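Local structure of esterase family protein (Staphylococcus aureus, 7L0A) at residues 60-65 against 242-247; 128-133 against 164-169; 158-163 against 216-221. The protein probably hydrolyses S-formylglutathione to formate and glutathione, as a serine esterase of the esterase D family with the alpha/beta-hydrolase fold. One frame throughout, in Å; residues are numbered along the deposited sequence.

Overall arrangement
All three contacts belong to one alpha/beta-hydrolase domain; contacts 1 and 2 hold His242 and Ser129 of the predicted triad, and contact 3 lies further out. Contacts 1 and 2 are buried, their centres about 13 Å from the chain centre; contact 3, at about 17 Å, is only partly buried. Contact 1 is aromatic and contact 2 apolar with a sulfur, neither with a hydrogen bond between its segments, whereas contact 3 rests on one amide-carboxylate bond. The first two touch at the predicted triad, where His242 NE2 lies 3.0 Å from Ser129 OG, and beside it, where Tyr63 OH probably hydrogen-bonds His128 ND1. Contacts 2 and 3 share the loop between strand 148-152 and helix 168-177, joined by the Trp166-Leu161 hydrogen bond.

Contact 1: residues 60-65 against 242-247; sequences ETTYMR and HDYAYW
Tyr244 meets Tyr63 in a T-shaped stack, its ring edge directed at the face of Tyr63, with planes at 85° and centroids 5.3 Å apart. The atom that does the touching is Tyr244 CE1, which stands over the centre of the Tyr63 ring, 4.0 Å from Tyr63 CD1. Beyond it, the phenol end of Tyr244 runs across Thr62, whose methyl CG2 approaches Tyr244 OH to 3.4 Å. That methyl lies anti to the backbone N of Thr62, while OG1 turns back beside the N and pairs with the backbone of Asp59. The hydroxyl of Tyr63 reaches past the stack to Trp247 CB, 3.9 Å away.

In the second shell, Ser58 hydrogen-bonds the hydroxyl of Tyr244, and His128 that of Tyr63, so both phenol ends are tethered as well as packed. Trp247 CE3 lies over one face of the Tyr244 ring, and the indole NH of Trp247 is bound to Ser153. Asp243 caps the helix that carries these rings, its OD1 accepting from Tyr246 N at 3.2 Å. Just before this N-cap comes His242, the predicted triad histidine, hydrogen-bonded to Asp213; its ring has Trp247 CZ2 over one face. The contact thus joins the start of helix 62-66 to the start of helix 244-259, the last helix of this alpha/beta-hydrolase fold, with Tyr63 also packing on Met82 of strand 79-83 in the central sheet.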
loop_
_atom_site.group_PDB
_atom_site.type_symbol
_atom_site.label_atom_id
_atom_site.label_comp_id
_atom_site.label_asym_id
_atom_site.label_seq_id
_atom_site.Cartn_x
_atom_site.Cartn_y
_atom_site.Cartn_z
ATOM N N GLU B 60 -9.257 1.044 10.839
ATOM C CA GLU B 60 -8.014 1.531 10.266
ATOM C C GLU B 60 -8.124 2.946 9.684
ATOM O O GLU B 60 -7.089 3.509 9.289
ATOM C CB GLU B 60 -7.520 0.557 9.177
ATOM C CG GLU B 60 -8.222 0.733 7.807
ATOM C CD GLU B 60 -9.578 0.071 7.702
ATOM O OE1 GLU B 60 -9.992 -0.622 8.662
ATOM O OE2 GLU B 60 -10.251 0.239 6.625
ATOM N N THR B 61 -9.326 3.508 9.625
ATOM C CA THR B 61 -9.540 4.853 9.103
ATOM C C THR B 61 -9.771 5.911 10.181
ATOM O O THR B 61 -9.749 7.113 9.870
ATOM C CB THR B 61 -10.739 4.917 8.117
ATOM O OG1 THR B 61 -11.985 4.827 8.810
ATOM C CG2 THR B 61 -10.639 3.875 7.024
ATOM N N THR B 62 -9.974 5.522 11.444
ATOM C CA THR B 62 -10.507 6.476 12.411
ATOM C C THR B 62 -9.471 7.515 12.814
ATOM O O THR B 62 -9.813 8.689 12.995
ATOM C CB THR B 62 -11.030 5.733 13.642
ATOM O OG1 THR B 62 -11.854 4.643 13.209
ATOM C CG2 THR B 62 -11.798 6.669 14.516
ATOM N N TYR B 63 -8.215 7.113 13.014
ATOM C CA TYR B 63 -7.199 8.097 13.352
ATOM C C TYR B 63 -7.064 9.117 12.233
ATOM O O TYR B 63 -6.945 10.317 12.501
ATOM C CB TYR B 63 -5.840 7.443 13.638
ATOM C CG TYR B 63 -5.493 7.347 15.108
ATOM C CD1 TYR B 63 -5.066 8.463 15.806
ATOM C CD2 TYR B 63 -5.611 6.160 15.788
ATOM C CE1 TYR B 63 -4.746 8.390 17.170
ATOM C CE2 TYR B 63 -5.276 6.066 17.126
ATOM C CZ TYR B 63 -4.869 7.197 17.809
ATOM O OH TYR B 63 -4.571 7.153 19.161
ATOM N N MET B 64 -7.116 8.659 10.964
ATOM C CA MET B 64 -7.046 9.594 9.850
ATOM C C MET B 64 -8.175 10.606 9.903
ATOM O O MET B 64 -7.960 11.796 9.648
ATOM C CB MET B 64 -7.101 8.847 8.523
ATOM C CG MET B 64 -5.908 7.945 8.283
ATOM S SD MET B 64 -4.309 8.815 8.182
ATOM C CE MET B 64 -4.571 9.994 6.878
ATOM N N ARG B 65 -9.396 10.151 10.207
ATOM C CA ARG B 65 -10.570 11.004 10.150
ATOM C C ARG B 65 -10.680 11.919 11.363
ATOM O O ARG B 65 -11.023 13.101 11.217
ATOM C CB ARG B 65 -11.816 10.140 10.008
ATOM C CG ARG B 65 -11.929 9.444 8.676
ATOM C CD ARG B 65 -12.714 8.163 8.770
ATOM N NE ARG B 65 -14.060 8.364 9.234
ATOM C CZ ARG B 65 -14.884 7.368 9.521
ATOM N NH1 ARG B 65 -14.464 6.101 9.421
ATOM N NH2 ARG B 65 -16.085 7.630 9.969
ATOM N N HIS B 242 -11.822 10.371 27.318
ATOM C CA HIS B 242 -11.581 9.160 26.538
ATOM C C HIS B 242 -12.145 9.331 25.122
ATOM O O HIS B 242 -13.134 8.722 24.727
ATOM C CB HIS B 242 -12.208 7.968 27.268
ATOM C CG HIS B 242 -11.693 6.638 26.840
ATOM N ND1 HIS B 242 -10.601 6.050 27.433
ATOM C CD2 HIS B 242 -12.119 5.776 25.888
ATOM C CE1 HIS B 242 -10.374 4.883 26.856
ATOM N NE2 HIS B 242 -11.270 4.701 25.906
ATOM N N ASP B 243 -11.482 10.180 24.337
ATOM C CA ASP B 243 -12.015 10.539 23.021
ATOM C C ASP B 243 -10.900 11.098 22.142
ATOM O O ASP B 243 -9.769 11.334 22.597
ATOM C CB ASP B 243 -13.194 11.511 23.154
ATOM C CG ASP B 243 -12.835 12.785 23.881
ATOM O OD1 ASP B 243 -11.765 13.369 23.614
ATOM O OD2 ASP B 243 -13.647 13.235 24.711
ATOM N N TYR B 244 -11.245 11.318 20.850
ATOM C CA TYR B 244 -10.249 11.717 19.865
ATOM C C TYR B 244 -9.892 13.186 19.956
ATOM O O TYR B 244 -8.864 13.615 19.407
ATOM C CB TYR B 244 -10.740 11.364 18.473
ATOM C CG TYR B 244 -10.421 9.953 18.082
ATOM C CD1 TYR B 244 -9.141 9.622 17.635
ATOM C CD2 TYR B 244 -11.372 8.944 18.147
ATOM C CE1 TYR B 244 -8.816 8.324 17.274
ATOM C CE2 TYR B 244 -11.048 7.623 17.785
ATOM C CZ TYR B 244 -9.802 7.335 17.339
ATOM O OH TYR B 244 -9.476 6.066 16.954
ATOM N N ALA B 245 -10.694 13.996 20.638
ATOM C CA ALA B 245 -10.220 15.347 20.936
ATOM C C ALA B 245 -8.950 15.285 21.775
ATOM O O ALA B 245 -7.998 16.045 21.550
ATOM C CB ALA B 245 -11.307 16.132 21.651
ATOM N N TYR B 246 -8.893 14.348 22.731
ATOM C CA TYR B 246 -7.667 14.148 23.483
ATOM C C TYR B 246 -6.616 13.394 22.666
ATOM O O TYR B 246 -5.452 13.810 22.630
ATOM C CB TYR B 246 -7.956 13.396 24.803
ATOM C CG TYR B 246 -6.698 13.144 25.594
ATOM C CD1 TYR B 246 -6.073 14.168 26.281
ATOM C CD2 TYR B 246 -6.119 11.863 25.658
ATOM C CE1 TYR B 246 -4.909 13.947 26.999
ATOM C CE2 TYR B 246 -4.958 11.657 26.350
ATOM C CZ TYR B 246 -4.363 12.698 27.022
ATOM O OH TYR B 246 -3.194 12.511 27.726
ATOM N N TRP B 247 -6.986 12.286 21.994
ATOM C CA TRP B 247 -5.966 11.528 21.277
ATOM C C TRP B 247 -5.356 12.322 20.118
ATOM O O TRP B 247 -4.191 12.093 19.785
ATOM C CB TRP B 247 -6.514 10.162 20.789
ATOM C CG TRP B 247 -6.971 9.348 21.992
ATOM C CD1 TRP B 247 -6.338 9.259 23.175
ATOM C CD2 TRP B 247 -8.198 8.624 22.127
ATOM N NE1 TRP B 247 -7.085 8.507 24.056
ATOM C CE2 TRP B 247 -8.219 8.086 23.429
ATOM C CE3 TRP B 247 -9.261 8.343 21.273
ATOM C CZ2 TRP B 247 -9.274 7.330 23.899
ATOM C CZ3 TRP B 247 -10.304 7.607 21.729
ATOM C CH2 TRP B 247 -10.302 7.077 23.046
#

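Contact 2: residues 128-133 against 164-169; sequences HSMGGY and LEWNDF
Met130, the residue after the predicted nucleophile Ser129, packs its thioether against Leu164 and Trp166. Its segment fits the nucleophile elbow of the alpha/beta-hydrolase fold, the sharp turn from strand 123-128 into helix 130-141. Ser129 has the strained backbone expected there (phi 59°, psi -118°), and its carbonyl accepts from both Gly132 N and Tyr133 N.

Bends at chi2 (-58°) and chi3 fold the Met130 chain so that it meets one branch of Leu164: Met130 SD lies 3.5 Å from Leu164 CD1, and CG is nearly as close. The indole of Trp166 crosses the methionine at about a right angle and presents its six-membered ring. Met130 SD is 4.1 Å from Trp166 CZ2 and approaches the ring obliquely, a Met-aromatic contact, while the terminal methyl CE lies near CH2. At the pyrrole side of the indole, the NH is bound to the carbonyl of Leu161, which helps to hold the ring in this orientation; Leu56 packs on Met130, Leu164 and Trp166 alike. Ser129 OG lies close to His242 and a bound magnesium ion. The other branch of Leu164 approaches the hydroxyl of the predicted nucleophile, CD2 coming to 4.4 Å from Ser129 OG.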
loop_
_atom_site.group_PDB
_atom_site.type_symbol
_atom_site.label_atom_id
_atom_site.label_comp_id
_atom_site.label_asym_id
_atom_site.label_seq_id
_atom_site.Cartn_x
_atom_site.Cartn_y
_atom_site.Cartn_z
ATOM N N HIS B 128 -4.233 3.704 21.800
ATOM C CA HIS B 128 -5.100 4.114 22.902
ATOM C C HIS B 128 -6.098 3.037 23.302
ATOM O O HIS B 128 -6.580 2.238 22.487
ATOM C CB HIS B 128 -5.853 5.401 22.533
ATOM C CG HIS B 128 -6.866 5.234 21.441
ATOM N ND1 HIS B 128 -6.558 5.441 20.107
ATOM C CD2 HIS B 128 -8.186 4.925 21.475
ATOM C CE1 HIS B 128 -7.641 5.243 19.378
ATOM N NE2 HIS B 128 -8.641 4.947 20.183
ATOM N N SER B 129 -6.438 3.046 24.603
ATOM C CA SER B 129 -7.443 2.171 25.214
ATOM C C SER B 129 -7.021 0.721 24.995
ATOM O O SER B 129 -5.958 0.326 25.516
ATOM C CB SER B 129 -8.844 2.550 24.727
ATOM O OG SER B 129 -9.779 2.123 25.691
ATOM N N MET B 130 -7.784 -0.118 24.292
ATOM C CA MET B 130 -7.251 -1.461 24.047
ATOM C C MET B 130 -5.990 -1.435 23.212
ATOM O O MET B 130 -5.166 -2.356 23.307
ATOM C CB MET B 130 -8.286 -2.380 23.402
ATOM C CG MET B 130 -9.291 -2.905 24.401
ATOM S SD MET B 130 -8.611 -3.831 25.781
ATOM C CE MET B 130 -7.664 -5.100 24.943
ATOM N N GLY B 131 -5.831 -0.434 22.332
ATOM C CA GLY B 131 -4.571 -0.243 21.659
ATOM C C GLY B 131 -3.443 0.179 22.579
ATOM O O GLY B 131 -2.275 0.035 22.218
ATOM N N GLY B 132 -3.771 0.735 23.745
ATOM C CA GLY B 132 -2.751 1.050 24.722
ATOM C C GLY B 132 -2.349 -0.191 25.502
ATOM O O GLY B 132 -1.187 -0.360 25.855
ATOM N N TYR B 133 -3.334 -1.055 25.774
ATOM C CA TYR B 133 -3.036 -2.414 26.263
ATOM C C TYR B 133 -2.128 -3.148 25.282
ATOM O O TYR B 133 -1.087 -3.701 25.670
ATOM C CB TYR B 133 -4.341 -3.172 26.465
ATOM C CG TYR B 133 -4.223 -4.652 26.741
ATOM C CD1 TYR B 133 -4.174 -5.569 25.714
ATOM C CD2 TYR B 133 -4.188 -5.120 28.026
ATOM C CE1 TYR B 133 -4.088 -6.923 25.939
ATOM C CE2 TYR B 133 -4.092 -6.473 28.269
ATOM C CZ TYR B 133 -4.033 -7.354 27.217
ATOM O OH TYR B 133 -3.927 -8.710 27.471
ATOM N N LEU B 164 -15.597 -2.103 28.557
ATOM C CA LEU B 164 -15.314 -1.682 27.192
ATOM C C LEU B 164 -16.426 -2.091 26.229
ATOM O O LEU B 164 -17.332 -2.861 26.569
ATOM C CB LEU B 164 -13.972 -2.270 26.740
ATOM C CG LEU B 164 -12.816 -1.970 27.697
ATOM C CD1 LEU B 164 -11.545 -2.647 27.185
ATOM C CD2 LEU B 164 -12.583 -0.472 27.867
ATOM N N GLU B 165 -16.321 -1.576 24.996
ATOM C CA GLU B 165 -17.377 -1.676 23.986
ATOM C C GLU B 165 -17.277 -2.915 23.124
ATOM O O GLU B 165 -17.499 -2.867 21.905
ATOM C CB GLU B 165 -17.350 -0.414 23.117
ATOM C CG GLU B 165 -17.666 0.862 23.868
ATOM C CD GLU B 165 -19.011 0.796 24.572
ATOM O OE1 GLU B 165 -19.963 0.229 23.991
ATOM O OE2 GLU B 165 -19.106 1.294 25.715
ATOM N N TRP B 166 -16.998 -4.060 23.725
ATOM C CA TRP B 166 -16.929 -5.313 22.995
ATOM C C TRP B 166 -18.235 -5.643 22.295
ATOM O O TRP B 166 -19.316 -5.395 22.831
ATOM C CB TRP B 166 -16.604 -6.434 23.993
ATOM C CG TRP B 166 -15.338 -6.249 24.729
ATOM C CD1 TRP B 166 -15.179 -5.796 26.018
ATOM C CD2 TRP B 166 -14.034 -6.517 24.236
ATOM N NE1 TRP B 166 -13.846 -5.766 26.344
ATOM C CE2 TRP B 166 -13.120 -6.208 25.266
ATOM C CE3 TRP B 166 -13.544 -6.999 23.022
ATOM C CZ2 TRP B 166 -11.738 -6.344 25.104
ATOM C CZ3 TRP B 166 -12.188 -7.140 22.870
ATOM C CH2 TRP B 166 -11.301 -6.819 23.903
ATOM N N ASN B 167 -18.132 -6.236 21.099
ATOM C CA ASN B 167 -19.313 -6.841 20.481
ATOM C C ASN B 167 -19.708 -8.120 21.238
ATOM O O ASN B 167 -19.034 -8.563 22.171
ATOM C CB ASN B 167 -19.084 -7.080 18.980
ATOM C CG ASN B 167 -18.063 -8.179 18.662
ATOM O OD1 ASN B 167 -17.698 -9.011 19.503
ATOM N ND2 ASN B 167 -17.670 -8.244 17.404
ATOM N N ASP B 168 -20.835 -8.721 20.837
ATOM C CA ASP B 168 -21.425 -9.789 21.629
ATOM C C ASP B 168 -20.519 -11.009 21.709
ATOM O O ASP B 168 -20.348 -11.603 22.784
ATOM C CB ASP B 168 -22.778 -10.181 21.033
ATOM C CG ASP B 168 -23.870 -9.171 21.338
ATOM O OD1 ASP B 168 -23.665 -8.296 22.208
ATOM O OD2 ASP B 168 -24.943 -9.263 20.707
ATOM N N PHE B 169 -19.984 -11.448 20.561
ATOM C CA PHE B 169 -19.168 -12.669 20.544
ATOM C C PHE B 169 -17.849 -12.466 21.289
ATOM O O PHE B 169 -17.387 -13.377 21.997
ATOM C CB PHE B 169 -18.941 -13.098 19.087
ATOM C CG PHE B 169 -18.340 -14.471 18.913
ATOM C CD1 PHE B 169 -18.754 -15.538 19.692
ATOM C CD2 PHE B 169 -17.376 -14.692 17.937
ATOM C CE1 PHE B 169 -18.204 -16.808 19.520
ATOM C CE2 PHE B 169 -16.823 -15.959 17.763
ATOM C CZ PHE B 169 -17.242 -17.008 18.539
#

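Contact 3: residues 158-163 against 216-221; sequences AQNLMD and YQDNLD
Asn160 and Asp218 lie where the two backbones come nearest, their CA atoms 8.6 Å apart. Residues 216-221 open the regular helix 216-228, which follows strand 204-210 in the alpha/beta-hydrolase fold, with Leu220 N bonded to Tyr216 O and Asp221 N to Gln217 O. Residues 158-162 have helical backbone angles without a regular helix's bonding: Leu161 N returns to Ala158 O at 3.0 Å, and Asp163 N to Asn160 O, each three residues back. This piece belongs to the long loop between strand 148-152 and helix 168-177.

The two side chains come from opposite directions. Each has CG anti to its own carbonyl carbon (chi1 -64° in Asn160, -69° in Asp218), which extends the amide and the carboxylate into the gap between the backbones. A single bond joins them, from Asn160 ND2 to Asp218 OD2, 2.8 Å long and fairly straight. The planes are 44° apart; the bond lies in the amide plane but meets OD2 from above the carboxylate plane. It links the loop to the first turn of helix 216-228, which begins shortly after the predicted triad residue Asp213. The other end of the amide is held less firmly, OD1 receiving weak hydrogen bonds from the backbone N atoms of Phe156 and Glu157.

Asp218 sits in an acidic neighbourhood, its OD1 close to the Glu157 carboxylate, so the amide NH probably offsets some of the repulsion there. Next to Asp218, Asn219 ND2 bonds the carbonyl of Ala154, in the loop after strand 148-152, and also that of Leu215, just ahead of its own helix. Within the same helix, a bond spanning one turn runs from Gln217 NE2 to Asp221 OD1, 3.1 Å, again from above the carboxylate plane.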
loop_
_atom_site.group_PDB
_atom_site.type_symbol
_atom_site.label_atom_id
_atom_site.label_comp_id
_atom_site.label_asym_id
_atom_site.label_seq_id
_atom_site.Cartn_x
_atom_site.Cartn_y
_atom_site.Cartn_z
ATOM N N ALA B 158 -7.139 -6.077 34.427
ATOM C CA ALA B 158 -8.152 -7.013 33.958
ATOM C C ALA B 158 -9.569 -6.476 34.146
ATOM O O ALA B 158 -10.446 -6.694 33.297
ATOM C CB ALA B 158 -7.981 -8.337 34.710
ATOM N N GLN B 159 -9.836 -5.810 35.266
ATOM C CA GLN B 159 -11.220 -5.407 35.441
ATOM C C GLN B 159 -11.621 -4.324 34.446
ATOM O O GLN B 159 -12.806 -4.206 34.108
ATOM C CB GLN B 159 -11.520 -4.910 36.846
ATOM C CG GLN B 159 -13.034 -4.972 37.072
ATOM C CD GLN B 159 -13.513 -4.123 38.218
ATOM O OE1 GLN B 159 -12.731 -3.738 39.092
ATOM N NE2 GLN B 159 -14.810 -3.816 38.226
ATOM N N ASN B 160 -10.653 -3.559 33.929
ATOM C CA ASN B 160 -10.993 -2.579 32.905
ATOM C C ASN B 160 -11.710 -3.230 31.725
ATOM O O ASN B 160 -12.458 -2.558 30.997
ATOM C CB ASN B 160 -9.758 -1.876 32.340
ATOM C CG ASN B 160 -9.010 -1.049 33.339
ATOM O OD1 ASN B 160 -7.825 -0.778 33.126
ATOM N ND2 ASN B 160 -9.687 -0.581 34.382
ATOM N N LEU B 161 -11.439 -4.522 31.483
ATOM C CA LEU B 161 -11.892 -5.168 30.258
ATOM C C LEU B 161 -13.405 -5.250 30.202
ATOM O O LEU B 161 -13.992 -5.274 29.119
ATOM C CB LEU B 161 -11.306 -6.578 30.149
ATOM C CG LEU B 161 -9.800 -6.701 29.981
ATOM C CD1 LEU B 161 -9.367 -8.142 30.229
ATOM C CD2 LEU B 161 -9.374 -6.280 28.589
ATOM N N MET B 162 -14.053 -5.331 31.350
ATOM C CA MET B 162 -15.502 -5.452 31.374
ATOM C C MET B 162 -16.210 -4.133 31.123
ATOM O O MET B 162 -17.426 -4.141 30.922
ATOM C CB MET B 162 -15.918 -6.052 32.722
ATOM C CG MET B 162 -15.230 -7.379 32.998
ATOM S SD MET B 162 -15.883 -8.660 31.918
ATOM C CE MET B 162 -17.493 -8.883 32.702
ATOM N N ASP B 163 -15.492 -3.016 31.116
ATOM C CA ASP B 163 -16.089 -1.705 30.917
ATOM C C ASP B 163 -16.087 -1.268 29.462
ATOM O O ASP B 163 -16.543 -0.161 29.163
ATOM C CB ASP B 163 -15.344 -0.642 31.737
ATOM C CG ASP B 163 -15.639 -0.731 33.219
ATOM O OD1 ASP B 163 -16.423 -1.620 33.619
ATOM O OD2 ASP B 163 -15.087 0.085 33.987
ATOM N N TYR B 216 -8.220 6.972 34.223
ATOM C CA TYR B 216 -7.122 7.797 34.709
ATOM C C TYR B 216 -6.519 7.241 35.994
ATOM O O TYR B 216 -5.292 7.168 36.133
ATOM C CB TYR B 216 -7.607 9.232 34.935
ATOM C CG TYR B 216 -6.561 10.174 35.460
ATOM C CD1 TYR B 216 -5.443 10.502 34.698
ATOM C CD2 TYR B 216 -6.712 10.788 36.688
ATOM C CE1 TYR B 216 -4.488 11.392 35.174
ATOM C CE2 TYR B 216 -5.763 11.685 37.161
ATOM C CZ TYR B 216 -4.649 11.966 36.419
ATOM O OH TYR B 216 -3.711 12.861 36.918
ATOM N N GLN B 217 -7.360 6.884 36.973
ATOM C CA GLN B 217 -6.805 6.391 38.232
ATOM C C GLN B 217 -6.050 5.082 38.034
ATOM O O GLN B 217 -4.985 4.886 38.630
ATOM C CB GLN B 217 -7.911 6.239 39.274
ATOM C CG GLN B 217 -7.380 5.816 40.644
ATOM C CD GLN B 217 -6.352 6.793 41.211
ATOM O OE1 GLN B 217 -6.588 8.005 41.258
ATOM N NE2 GLN B 217 -5.201 6.264 41.639
ATOM N N ASP B 218 -6.543 4.197 37.156
ATOM C CA ASP B 218 -5.797 2.964 36.887
ATOM C C ASP B 218 -4.486 3.266 36.172
ATOM O O ASP B 218 -3.496 2.556 36.357
ATOM C CB ASP B 218 -6.677 1.989 36.101
ATOM C CG ASP B 218 -7.831 1.434 36.941
ATOM O OD1 ASP B 218 -7.632 1.205 38.151
ATOM O OD2 ASP B 218 -8.937 1.223 36.415
ATOM N N ASN B 219 -4.445 4.334 35.376
ATOM C CA ASN B 219 -3.182 4.790 34.805
ATOM C C ASN B 219 -2.216 5.250 35.897
ATOM O O ASN B 219 -1.024 4.935 35.860
ATOM C CB ASN B 219 -3.461 5.912 33.801
ATOM C CG ASN B 219 -3.664 5.405 32.394
ATOM O OD1 ASN B 219 -2.939 5.774 31.490
ATOM N ND2 ASN B 219 -4.637 4.534 32.215
ATOM N N LEU B 220 -2.713 6.019 36.882
ATOM C CA LEU B 220 -1.846 6.443 37.972
ATOM C C LEU B 220 -1.334 5.242 38.754
ATOM O O LEU B 220 -0.183 5.223 39.203
ATOM C CB LEU B 220 -2.586 7.394 38.909
ATOM C CG LEU B 220 -2.982 8.738 38.288
ATOM C CD1 LEU B 220 -3.695 9.562 39.385
ATOM C CD2 LEU B 220 -1.817 9.508 37.716
ATOM N N ASP B 221 -2.193 4.249 38.972
ATOM C CA ASP B 221 -1.752 3.065 39.708
ATOM C C ASP B 221 -0.624 2.357 38.968
ATOM O O ASP B 221 0.338 1.868 39.583
ATOM C CB ASP B 221 -2.919 2.107 39.909
ATOM C CG ASP B 221 -3.911 2.604 40.935
ATOM O OD1 ASP B 221 -3.609 3.589 41.656
ATOM O OD2 ASP B 221 -5.009 2.009 40.998
#